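Local coordinates for protein N5-Carboxyaminoimidazole ribonucleotide synthetase (Staphylococcus aureus subsp. aureus, PDB 3ORQ) that catalyses the ATP-dependent carboxylation of 5-aminoimidazole ribonucleotide with bicarbonate to N5-carboxyaminoimidazole ribonucleotide in purine biosynthesis, at residues A28-K33 with Q290-I295; Y36-L41 with Y51-F56; P147-T152 with V184-L189. One frame throughout, in Å; residues are numbered along the deposited sequence.

Contact 1: residues A28-K33 with Q290-I295; sequences AQSAQK and QFDTHI
Ser30 and Lys33 converge on one carboxylate oxygen, OD1 of Asp292. The hydroxyl OG of Ser30 donates to Asp292 OD1 at 2.8 Å, on the anti side and 33° out of the carboxylate plane. Lys33 NZ reaches Asp292 OD1 at 2.9 Å from above the opposite face of the plane and makes a salt bridge. Two donors therefore grip OD1, while OD2 is held by the backbone N of Ser289, so both oxygens have hydrogen-bond partners. Lys33 gets there by leaving its helix with CG anti to the backbone N (chi1 170°) and bending at chi3, which brings its chain across that of Asp292 at about a right angle. The axes of segments 28-33 and 290-295, on helix 22-33 of the Rossmann-like preATP-grasp domain and helix 290-298, come within 8.7 Å and cross at -61°. On the more buried side of the crossing Ile295 supplies the apolar contact: CG1 faces Ser30 CB at 4.0 Å and CD1 meets Ala31 CB at 4.2 Å. Ile15 of strand 14-18 touches both Ala31 and Ile295. Phe291 brings CB to 3.7 Å from Ser30 OG, but its ring turns away from the segment 28-33, toward Met26, Met27 and Pro275.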
loop_
_atom_site.group_PDB
_atom_site.type_symbol
_atom_site.label_atom_id
_atom_site.label_comp_id
_atom_site.label_asym_id
_atom_site.label_seq_id
_atom_site.Cartn_x
_atom_site.Cartn_y
_atom_site.Cartn_z
ATOM N N ALA A 28 -5.369 -8.619 0.099
ATOM C CA ALA A 28 -6.530 -7.984 0.751
ATOM C C ALA A 28 -6.314 -6.476 0.960
ATOM O O ALA A 28 -7.272 -5.670 0.818
ATOM C CB ALA A 28 -6.863 -8.679 2.115
ATOM N N GLN A 29 -5.066 -6.088 1.276
ATOM C CA GLN A 29 -4.744 -4.651 1.378
ATOM C C GLN A 29 -4.924 -3.926 0.055
ATOM O O GLN A 29 -5.490 -2.829 0.026
ATOM C CB GLN A 29 -3.356 -4.418 1.964
ATOM C CG GLN A 29 -3.311 -4.860 3.456
ATOM C CD GLN A 29 -2.062 -4.361 4.203
ATOM O OE1 GLN A 29 -2.094 -3.307 4.786
ATOM N NE2 GLN A 29 -0.948 -5.108 4.121
ATOM N N SER A 30 -4.502 -4.540 -1.054
ATOM C CA SER A 30 -4.784 -3.938 -2.359
ATOM C C SER A 30 -6.286 -3.881 -2.649
ATOM O O SER A 30 -6.800 -2.864 -3.135
ATOM C CB SER A 30 -4.113 -4.692 -3.522
ATOM O OG SER A 30 -2.733 -4.409 -3.503
ATOM N N ALA A 31 -6.968 -4.981 -2.398
ATOM C CA ALA A 31 -8.394 -5.047 -2.654
ATOM C C ALA A 31 -9.132 -3.964 -1.868
ATOM O O ALA A 31 -10.008 -3.300 -2.425
ATOM C CB ALA A 31 -8.930 -6.414 -2.297
ATOM N N GLN A 32 -8.798 -3.773 -0.578
ATOM C CA GLN A 32 -9.529 -2.751 0.222
ATOM C C GLN A 32 -9.223 -1.326 -0.248
ATOM O O GLN A 32 -10.120 -0.490 -0.399
ATOM C CB GLN A 32 -9.251 -2.937 1.712
ATOM C CG GLN A 32 -10.091 -4.101 2.299
ATOM C CD GLN A 32 -10.414 -3.866 3.714
ATOM O OE1 GLN A 32 -10.938 -2.796 4.068
ATOM N NE2 GLN A 32 -10.095 -4.836 4.577
ATOM N N LYS A 33 -7.954 -1.043 -0.529
ATOM C CA LYS A 33 -7.584 0.203 -1.192
ATOM C C LYS A 33 -8.456 0.529 -2.464
ATOM O O LYS A 33 -8.868 1.652 -2.638
ATOM C CB LYS A 33 -6.121 0.134 -1.630
ATOM C CG LYS A 33 -5.711 1.303 -2.546
ATOM C CD LYS A 33 -4.268 1.144 -2.923
ATOM C CE LYS A 33 -4.056 -0.094 -3.808
ATOM N NZ LYS A 33 -2.650 -0.169 -4.269
ATOM N N GLN A 290 2.482 -6.645 -7.728
ATOM C CA GLN A 290 1.957 -7.908 -8.224
ATOM C C GLN A 290 0.608 -8.215 -7.612
ATOM O O GLN A 290 -0.171 -8.995 -8.172
ATOM C CB GLN A 290 2.966 -9.044 -7.991
ATOM C CG GLN A 290 3.408 -9.245 -6.569
ATOM C CD GLN A 290 4.102 -10.573 -6.335
ATOM O OE1 GLN A 290 4.747 -10.764 -5.300
ATOM N NE2 GLN A 290 3.946 -11.504 -7.259
ATOM N N PHE A 291 0.328 -7.590 -6.470
ATOM C CA PHE A 291 -1.008 -7.727 -5.834
ATOM C C PHE A 291 -2.049 -6.806 -6.481
ATOM O O PHE A 291 -3.208 -7.229 -6.655
ATOM C CB PHE A 291 -0.917 -7.490 -4.299
ATOM C CG PHE A 291 0.092 -8.367 -3.648
ATOM C CD1 PHE A 291 -0.187 -9.724 -3.448
ATOM C CD2 PHE A 291 1.396 -7.887 -3.388
ATOM C CE1 PHE A 291 0.772 -10.576 -2.895
ATOM C CE2 PHE A 291 2.370 -8.730 -2.830
ATOM C CZ PHE A 291 2.054 -10.071 -2.570
ATOM N N ASP A 292 -1.653 -5.570 -6.848
ATOM C CA ASP A 292 -2.585 -4.689 -7.532
ATOM C C ASP A 292 -3.047 -5.373 -8.814
ATOM O O ASP A 292 -4.243 -5.495 -9.048
ATOM C CB ASP A 292 -1.941 -3.348 -7.904
ATOM C CG ASP A 292 -1.459 -2.555 -6.689
ATOM O OD1 ASP A 292 -2.069 -2.644 -5.575
ATOM O OD2 ASP A 292 -0.417 -1.860 -6.862
ATOM N N THR A 293 -2.113 -5.803 -9.651
ATOM C CA THR A 293 -2.508 -6.440 -10.903
ATOM C C THR A 293 -3.283 -7.771 -10.631
ATOM O O THR A 293 -4.138 -8.155 -11.381
ATOM C CB THR A 293 -1.312 -6.685 -11.822
ATOM O OG1 THR A 293 -0.333 -7.457 -11.121
ATOM C CG2 THR A 293 -0.676 -5.373 -12.241
ATOM N N HIS A 294 -3.011 -8.445 -9.531
ATOM C CA HIS A 294 -3.753 -9.660 -9.260
ATOM C C HIS A 294 -5.233 -9.345 -9.105
ATOM O O HIS A 294 -6.093 -10.035 -9.681
ATOM C CB HIS A 294 -3.242 -10.355 -7.993
ATOM C CG HIS A 294 -3.834 -11.720 -7.785
ATOM N ND1 HIS A 294 -3.380 -12.834 -8.455
ATOM C CD2 HIS A 294 -4.844 -12.152 -6.993
ATOM C CE1 HIS A 294 -4.056 -13.897 -8.069
ATOM N NE2 HIS A 294 -4.969 -13.512 -7.201
ATOM N N ILE A 295 -5.537 -8.290 -8.348
ATOM C CA ILE A 295 -6.935 -7.878 -8.113
ATOM C C ILE A 295 -7.574 -7.357 -9.397
ATOM O O ILE A 295 -8.764 -7.627 -9.688
ATOM C CB ILE A 295 -6.994 -6.746 -7.068
ATOM C CG1 ILE A 295 -6.331 -7.203 -5.762
ATOM C CG2 ILE A 295 -8.480 -6.305 -6.831
ATOM C CD1 ILE A 295 -6.849 -8.596 -5.210
#

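Contact 2: residues Y36-L41 with Y51-F56; sequences YKVVVL and YVAHEF
The imidazole of His54 carries Lys37 over one face: CB stands 3.7 Å from the ring centroid and 17° off the normal, a CH-pi contact, and the two side chains cross at about a right angle. At the ring edge, in plane, lies Val38 O. ND1 accepts the backbone N-H of Val38 at 3.0 Å; that bond is nearly straight (160°) although the donor is tilted from the ring plane. With CG beside its own backbone N (chi1 -70°), the ring folds back onto the start of strand 37-42, and Tyr51 of the second subunit meets it. The Phe56 ring has CD1 4.0 Å from Val40 CG1. Val40 CG1 also presses on Ala53 CB at 3.4 Å, tighter than usual for carbons.

Past His54 the backbones pair in parallel. Glu55 N donates to Val38 O at 3.2 Å, and Val40 N returns the link to Glu55 O at 3.0 Å. Val39 and Glu55 lie side by side on one sheet face, CG2 of the valine 3.7 Å from CB of the glutamate, whose carboxylate is bound by Lys73. Strand 55-58 forms one margin of the four-stranded parallel sheet within this chain, in the 3-2-1-4 order of the Rossmann-like preATP-grasp domain.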
loop_
_atom_site.group_PDB
_atom_site.type_symbol
_atom_site.label_atom_id
_atom_site.label_comp_id
_atom_site.label_asym_id
_atom_site.label_seq_id
_atom_site.Cartn_x
_atom_site.Cartn_y
_atom_site.Cartn_z
ATOM N N TYR A 36 -12.901 -2.953 -2.886
ATOM C CA TYR A 36 -13.520 -4.282 -2.814
ATOM C C TYR A 36 -13.572 -4.757 -1.350
ATOM O O TYR A 36 -12.698 -4.421 -0.538
ATOM C CB TYR A 36 -12.724 -5.300 -3.658
ATOM C CG TYR A 36 -12.794 -4.961 -5.123
ATOM C CD1 TYR A 36 -13.901 -5.313 -5.866
ATOM C CD2 TYR A 36 -11.783 -4.239 -5.745
ATOM C CE1 TYR A 36 -14.009 -4.976 -7.194
ATOM C CE2 TYR A 36 -11.878 -3.889 -7.094
ATOM C CZ TYR A 36 -13.019 -4.244 -7.799
ATOM O OH TYR A 36 -13.159 -3.929 -9.130
ATOM N N LYS A 37 -14.597 -5.517 -1.015
ATOM C CA LYS A 37 -14.668 -6.105 0.294
ATOM C C LYS A 37 -13.936 -7.426 0.247
ATOM O O LYS A 37 -13.779 -8.020 -0.821
ATOM C CB LYS A 37 -16.118 -6.297 0.723
ATOM C CG LYS A 37 -16.911 -5.005 0.701
ATOM C CD LYS A 37 -18.385 -5.348 0.928
ATOM C CE LYS A 37 -19.261 -4.096 0.904
ATOM N NZ LYS A 37 -18.916 -3.270 2.065
ATOM N N VAL A 38 -13.479 -7.896 1.400
ATOM C CA VAL A 38 -12.667 -9.102 1.416
ATOM C C VAL A 38 -13.192 -10.079 2.446
ATOM O O VAL A 38 -13.322 -9.727 3.616
ATOM C CB VAL A 38 -11.205 -8.785 1.796
ATOM C CG1 VAL A 38 -10.416 -10.095 1.978
ATOM C CG2 VAL A 38 -10.532 -7.901 0.729
ATOM N N VAL A 39 -13.452 -11.314 2.006
ATOM C CA VAL A 39 -13.716 -12.436 2.915
ATOM C C VAL A 39 -12.534 -13.408 2.828
ATOM O O VAL A 39 -12.120 -13.804 1.741
ATOM C CB VAL A 39 -15.023 -13.172 2.530
ATOM C CG1 VAL A 39 -15.229 -14.358 3.420
ATOM C CG2 VAL A 39 -16.205 -12.231 2.709
ATOM N N VAL A 40 -11.971 -13.793 3.957
ATOM C CA VAL A 40 -10.814 -14.646 3.889
ATOM C C VAL A 40 -11.068 -15.959 4.683
ATOM O O VAL A 40 -11.698 -15.944 5.758
ATOM C CB VAL A 40 -9.513 -13.915 4.390
ATOM C CG1 VAL A 40 -9.676 -13.454 5.859
ATOM C CG2 VAL A 40 -8.304 -14.858 4.302
ATOM N N LEU A 41 -10.579 -17.073 4.126
ATOM C CA LEU A 41 -10.725 -18.403 4.732
ATOM C C LEU A 41 -9.331 -18.957 5.068
ATOM O O LEU A 41 -8.430 -19.019 4.216
ATOM C CB LEU A 41 -11.478 -19.363 3.790
ATOM C CG LEU A 41 -11.871 -20.736 4.360
ATOM C CD1 LEU A 41 -13.154 -21.318 3.717
ATOM C CD2 LEU A 41 -10.721 -21.723 4.277
ATOM N N TYR A 51 -7.234 -9.459 10.003
ATOM C CA TYR A 51 -7.719 -8.085 10.265
ATOM C C TYR A 51 -7.569 -7.080 9.128
ATOM O O TYR A 51 -7.625 -5.878 9.365
ATOM C CB TYR A 51 -7.085 -7.566 11.563
ATOM C CG TYR A 51 -7.405 -8.485 12.717
ATOM C CD1 TYR A 51 -8.627 -8.410 13.367
ATOM C CD2 TYR A 51 -6.514 -9.477 13.091
ATOM C CE1 TYR A 51 -8.942 -9.282 14.438
ATOM C CE2 TYR A 51 -6.793 -10.342 14.154
ATOM C CZ TYR A 51 -8.004 -10.233 14.819
ATOM O OH TYR A 51 -8.275 -11.106 15.823
ATOM N N VAL A 52 -7.325 -7.570 7.905
ATOM C CA VAL A 52 -7.563 -6.767 6.715
ATOM C C VAL A 52 -8.660 -7.401 5.807
ATOM O O VAL A 52 -8.649 -7.245 4.561
ATOM C CB VAL A 52 -6.239 -6.549 5.950
ATOM C CG1 VAL A 52 -5.333 -5.620 6.728
ATOM C CG2 VAL A 52 -5.535 -7.860 5.665
ATOM N N ALA A 53 -9.573 -8.156 6.448
ATOM C CA ALA A 53 -10.767 -8.728 5.795
ATOM C C ALA A 53 -12.039 -8.207 6.445
ATOM O O ALA A 53 -12.036 -7.916 7.622
ATOM C CB ALA A 53 -10.749 -10.197 5.900
ATOM N N HIS A 54 -13.110 -8.059 5.673
ATOM C CA HIS A 54 -14.419 -7.733 6.218
ATOM C C HIS A 54 -14.963 -8.904 6.967
ATOM O O HIS A 54 -15.628 -8.741 7.970
ATOM C CB HIS A 54 -15.396 -7.358 5.094
ATOM C CG HIS A 54 -15.074 -6.041 4.466
ATOM N ND1 HIS A 54 -14.020 -5.888 3.604
ATOM C CD2 HIS A 54 -15.606 -4.808 4.624
ATOM C CE1 HIS A 54 -13.928 -4.619 3.230
ATOM N NE2 HIS A 54 -14.882 -3.945 3.827
ATOM N N GLU A 55 -14.620 -10.100 6.519
ATOM C CA GLU A 55 -15.122 -11.262 7.180
ATOM C C GLU A 55 -14.055 -12.350 7.206
ATOM O O GLU A 55 -13.285 -12.494 6.264
ATOM C CB GLU A 55 -16.357 -11.698 6.415
ATOM C CG GLU A 55 -17.233 -12.695 7.071
ATOM C CD GLU A 55 -18.640 -12.647 6.488
ATOM O OE1 GLU A 55 -18.995 -11.667 5.762
ATOM O OE2 GLU A 55 -19.377 -13.598 6.775
ATOM N N PHE A 56 -14.003 -13.101 8.299
ATOM C CA PHE A 56 -13.039 -14.165 8.454
ATOM C C PHE A 56 -13.811 -15.477 8.665
ATOM O O PHE A 56 -14.681 -15.555 9.540
ATOM C CB PHE A 56 -12.103 -13.862 9.630
ATOM C CG PHE A 56 -11.246 -15.018 10.026
ATOM C CD1 PHE A 56 -10.386 -15.585 9.128
ATOM C CD2 PHE A 56 -11.322 -15.562 11.313
ATOM C CE1 PHE A 56 -9.609 -16.700 9.496
ATOM C CE2 PHE A 56 -10.537 -16.681 11.686
ATOM C CZ PHE A 56 -9.699 -17.232 10.794
#

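Contact 3: residues P147-T152 with V184-L189; sequences PFIVKT and VAEKYL. With ADP (adenosine-5'-diphosphate), chain D.
A salt bridge between Lys151 and Glu186 is built into the nucleotide site, and both partners also bind ADP. Lys151 NZ stands 2.7 Å from Glu186 OE1, which it meets from well above the carboxylate plane, and donates as well to N7 of the adenine and to O1A of the alpha-phosphate of ADP. The setting is the antiparallel four-stranded sheet of the ATP-grasp domain, where strands 148-152 and 183-187 are neighbours and the adenine is held beside them.

Backbone evidence fixes the pairing. Lys151 and Val184 form a hydrogen-bonded pair with two nearly straight bonds (170° and 167°), and Ile149 and Glu186 form the next such pair. In the non-hydrogen-bonded pair between them, Val150 and Ala185 turn to the other face, where the Phe148 ring also touches the alanine methyl.

Ile149, Lys151, Val184 and Glu186 share the face toward the nucleotide. Lys151, extended beyond CG, rises from this face and leans toward Glu186 and the nucleotide. Glu186 has CG between its backbone N and carbonyl carbon (chi1 55°), running beside Ile149, with CG 3.8 Å from the isoleucine CG2. The carboxylate is then shared: OE1 takes Lys151 and also Lys115 of helix 111-120, a pairing of charges that probably keeps it ionised, while Glu186 OE2 accepts ADP N6 at 2.8 Å.

At the end of the strand Lys187 O accepts ADP N6 at 2.8 Å, and just beyond it Leu189 N donates to ADP N1 at 3.1 Å, so the backbone reads the adenine edge. ADP C2 lies over one face of the Tyr188 ring, offset toward its rim, with Ile149 CG2 at the ring's edge; the nearest approach is CE1 of Tyr188 to ADP C2, 3.5 Å.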
loop_
_atom_site.group_PDB
_atom_site.type_symbol
_atom_site.label_atom_id
_atom_site.label_comp_id
_atom_site.label_asym_id
_atom_site.label_seq_id
_atom_site.Cartn_x
_atom_site.Cartn_y
_atom_site.Cartn_z
ATOM N N PRO A 147 25.867 -35.635 -10.489
ATOM C CA PRO A 147 24.937 -35.509 -9.360
ATOM C C PRO A 147 23.482 -35.435 -9.809
ATOM O O PRO A 147 23.214 -35.211 -10.987
ATOM C CB PRO A 147 25.351 -34.183 -8.698
ATOM C CG PRO A 147 26.441 -33.580 -9.584
ATOM C CD PRO A 147 26.427 -34.328 -10.873
ATOM N N PHE A 148 22.567 -35.668 -8.866
ATOM C CA PHE A 148 21.120 -35.505 -9.071
ATOM C C PHE A 148 20.388 -35.322 -7.733
ATOM O O PHE A 148 20.920 -35.629 -6.661
ATOM C CB PHE A 148 20.511 -36.664 -9.879
ATOM C CG PHE A 148 20.388 -37.956 -9.114
ATOM C CD1 PHE A 148 21.483 -38.818 -8.987
ATOM C CD2 PHE A 148 19.172 -38.328 -8.542
ATOM C CE1 PHE A 148 21.373 -40.010 -8.283
ATOM C CE2 PHE A 148 19.050 -39.527 -7.834
ATOM C CZ PHE A 148 20.158 -40.370 -7.711
ATOM N N ILE A 149 19.164 -34.812 -7.806
ATOM C CA ILE A 149 18.431 -34.472 -6.594
ATOM C C ILE A 149 17.028 -35.061 -6.586
ATOM O O ILE A 149 16.320 -34.980 -7.575
ATOM C CB ILE A 149 18.427 -32.927 -6.359
ATOM C CG1 ILE A 149 17.582 -32.557 -5.142
ATOM C CG2 ILE A 149 17.957 -32.212 -7.597
ATOM C CD1 ILE A 149 18.031 -31.249 -4.485
ATOM N N VAL A 150 16.654 -35.663 -5.463
ATOM C CA VAL A 150 15.314 -36.241 -5.260
ATOM C C VAL A 150 14.393 -35.278 -4.468
ATOM O O VAL A 150 14.778 -34.799 -3.406
ATOM C CB VAL A 150 15.422 -37.586 -4.526
ATOM C CG1 VAL A 150 14.088 -38.269 -4.481
ATOM C CG2 VAL A 150 16.434 -38.474 -5.235
ATOM N N LYS A 151 13.210 -34.975 -5.018
ATOM C CA LYS A 151 12.218 -34.103 -4.364
ATOM C C LYS A 151 10.903 -34.842 -4.155
ATOM O O LYS A 151 10.474 -35.589 -5.037
ATOM C CB LYS A 151 11.946 -32.820 -5.178
ATOM C CG LYS A 151 13.186 -32.055 -5.617
ATOM C CD LYS A 151 12.859 -30.923 -6.608
ATOM C CE LYS A 151 14.120 -30.197 -7.026
ATOM N NZ LYS A 151 13.846 -29.124 -8.046
ATOM N N THR A 152 10.265 -34.632 -2.998
ATOM C CA THR A 152 8.889 -35.098 -2.809
ATOM C C THR A 152 8.029 -34.403 -3.848
ATOM O O THR A 152 8.292 -33.254 -4.229
ATOM C CB THR A 152 8.320 -34.895 -1.345
ATOM O OG1 THR A 152 7.868 -33.554 -1.137
ATOM C CG2 THR A 152 9.354 -35.225 -0.301
ATOM N N VAL A 184 10.298 -37.336 -7.244
ATOM C CA VAL A 184 10.860 -37.126 -8.574
ATOM C C VAL A 184 12.355 -36.901 -8.441
ATOM O O VAL A 184 12.804 -36.286 -7.474
ATOM C CB VAL A 184 10.314 -35.889 -9.290
ATOM C CG1 VAL A 184 10.636 -35.997 -10.769
ATOM C CG2 VAL A 184 8.812 -35.725 -9.106
ATOM N N ALA A 185 13.120 -37.392 -9.416
ATOM C CA ALA A 185 14.540 -37.041 -9.525
ATOM C C ALA A 185 14.846 -36.225 -10.800
ATOM O O ALA A 185 14.170 -36.359 -11.814
ATOM C CB ALA A 185 15.404 -38.284 -9.424
ATOM N N GLU A 186 15.851 -35.359 -10.719
ATOM C CA GLU A 186 16.224 -34.469 -11.821
ATOM C C GLU A 186 17.719 -34.153 -11.702
ATOM O O GLU A 186 18.277 -34.178 -10.601
ATOM C CB GLU A 186 15.391 -33.169 -11.784
ATOM C CG GLU A 186 15.479 -32.438 -10.457
ATOM C CD GLU A 186 14.851 -31.060 -10.455
ATOM O OE1 GLU A 186 13.675 -30.974 -10.006
ATOM O OE2 GLU A 186 15.533 -30.067 -10.879
ATOM N N LYS A 187 18.371 -33.872 -12.825
ATOM C CA LYS A 187 19.799 -33.532 -12.808
ATOM C C LYS A 187 20.126 -32.368 -11.844
ATOM O O LYS A 187 19.467 -31.296 -11.865
ATOM C CB LYS A 187 20.272 -33.156 -14.223
ATOM C CG LYS A 187 20.639 -34.326 -15.150
ATOM C CD LYS A 187 21.072 -33.806 -16.536
ATOM C CE LYS A 187 21.578 -34.931 -17.476
ATOM N NZ LYS A 187 22.958 -35.373 -17.157
ATOM N N TYR A 188 21.164 -32.558 -11.022
ATOM C CA TYR A 188 21.691 -31.424 -10.249
ATOM C C TYR A 188 22.669 -30.627 -11.127
ATOM O O TYR A 188 23.750 -31.127 -11.506
ATOM C CB TYR A 188 22.336 -31.865 -8.944
ATOM C CG TYR A 188 22.634 -30.722 -7.999
ATOM C CD1 TYR A 188 21.616 -30.157 -7.208
ATOM C CD2 TYR A 188 23.937 -30.210 -7.877
ATOM C CE1 TYR A 188 21.883 -29.095 -6.326
ATOM C CE2 TYR A 188 24.220 -29.153 -7.000
ATOM C CZ TYR A 188 23.185 -28.602 -6.226
ATOM O OH TYR A 188 23.448 -27.567 -5.353
ATOM N N LEU A 189 22.239 -29.409 -11.470
ATOM C CA LEU A 189 22.944 -28.532 -12.376
ATOM C C LEU A 189 23.965 -27.683 -11.673
ATOM O O LEU A 189 23.880 -27.468 -10.473
ATOM C CB LEU A 189 21.962 -27.582 -13.063
ATOM C CG LEU A 189 20.849 -28.154 -13.944
ATOM C CD1 LEU A 189 19.976 -27.019 -14.486
ATOM C CD2 LEU A 189 21.422 -28.961 -15.055
HETATM P PB ADP D . 10.989 -25.335 -3.485
HETATM O O1B ADP D . 9.784 -25.641 -4.335
HETATM O O2B ADP D . 11.488 -23.919 -3.417
HETATM O O3B ADP D . 10.890 -25.989 -2.134
HETATM P PA ADP D . 12.812 -25.864 -5.604
HETATM O O1A ADP D . 12.583 -27.093 -6.447
HETATM O O2A ADP D . 12.330 -24.532 -6.122
HETATM O O3A ADP D . 12.228 -26.141 -4.121
HETATM O "O5'" ADP D . 14.371 -25.700 -5.259
HETATM C "C5'" ADP D . 14.824 -24.788 -4.274
HETATM C "C4'" ADP D . 16.262 -24.411 -4.584
HETATM O "O4'" ADP D . 17.112 -25.587 -4.612
HETATM C "C3'" ADP D . 16.422 -23.740 -5.951
HETATM O "O3'" ADP D . 16.224 -22.322 -5.933
HETATM C "C2'" ADP D . 17.856 -24.093 -6.314
HETATM O "O2'" ADP D . 18.748 -23.102 -5.836
HETATM C "C1'" ADP D . 18.114 -25.431 -5.630
HETATM N N9 ADP D . 17.868 -26.435 -6.688
HETATM C C8 ADP D . 16.699 -27.078 -6.893
HETATM N N7 ADP D . 16.765 -27.906 -7.964
HETATM C C5 ADP D . 18.031 -27.794 -8.439
HETATM C C6 ADP D . 18.789 -28.415 -9.557
HETATM N N6 ADP D . 18.165 -29.316 -10.365
HETATM N N1 ADP D . 20.073 -28.024 -9.728
HETATM C C2 ADP D . 20.673 -27.114 -8.923
HETATM N N3 ADP D . 20.047 -26.507 -7.885
HETATM C C4 ADP D . 18.749 -26.815 -7.610
#

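How the contacts relate
From the N terminus, helix 22-33 provides the first half of contact 1 and is followed, after a short turn, by strand 37-42, where contact 2 begins. Contact 2 closes a short loop with 51-56, inside the preATP-grasp domain. Contact 3 then opens at 147-152 and closes at 184-189, in series with contact 2, within the ATP-grasp domain. Contact 1 closes last, at 290-295, enclosing both others and joining helix 22-33 of the preATP-grasp domain to the distant helix 290-298. Contacts 1 and 2 touch (Gln32 NE2 2.8 Å from Val52 O) and both reach the second subunit. Contact 3 lies across the chain's centre, about 36 Å from contact 1 and 40 Å from contact 2, between centres.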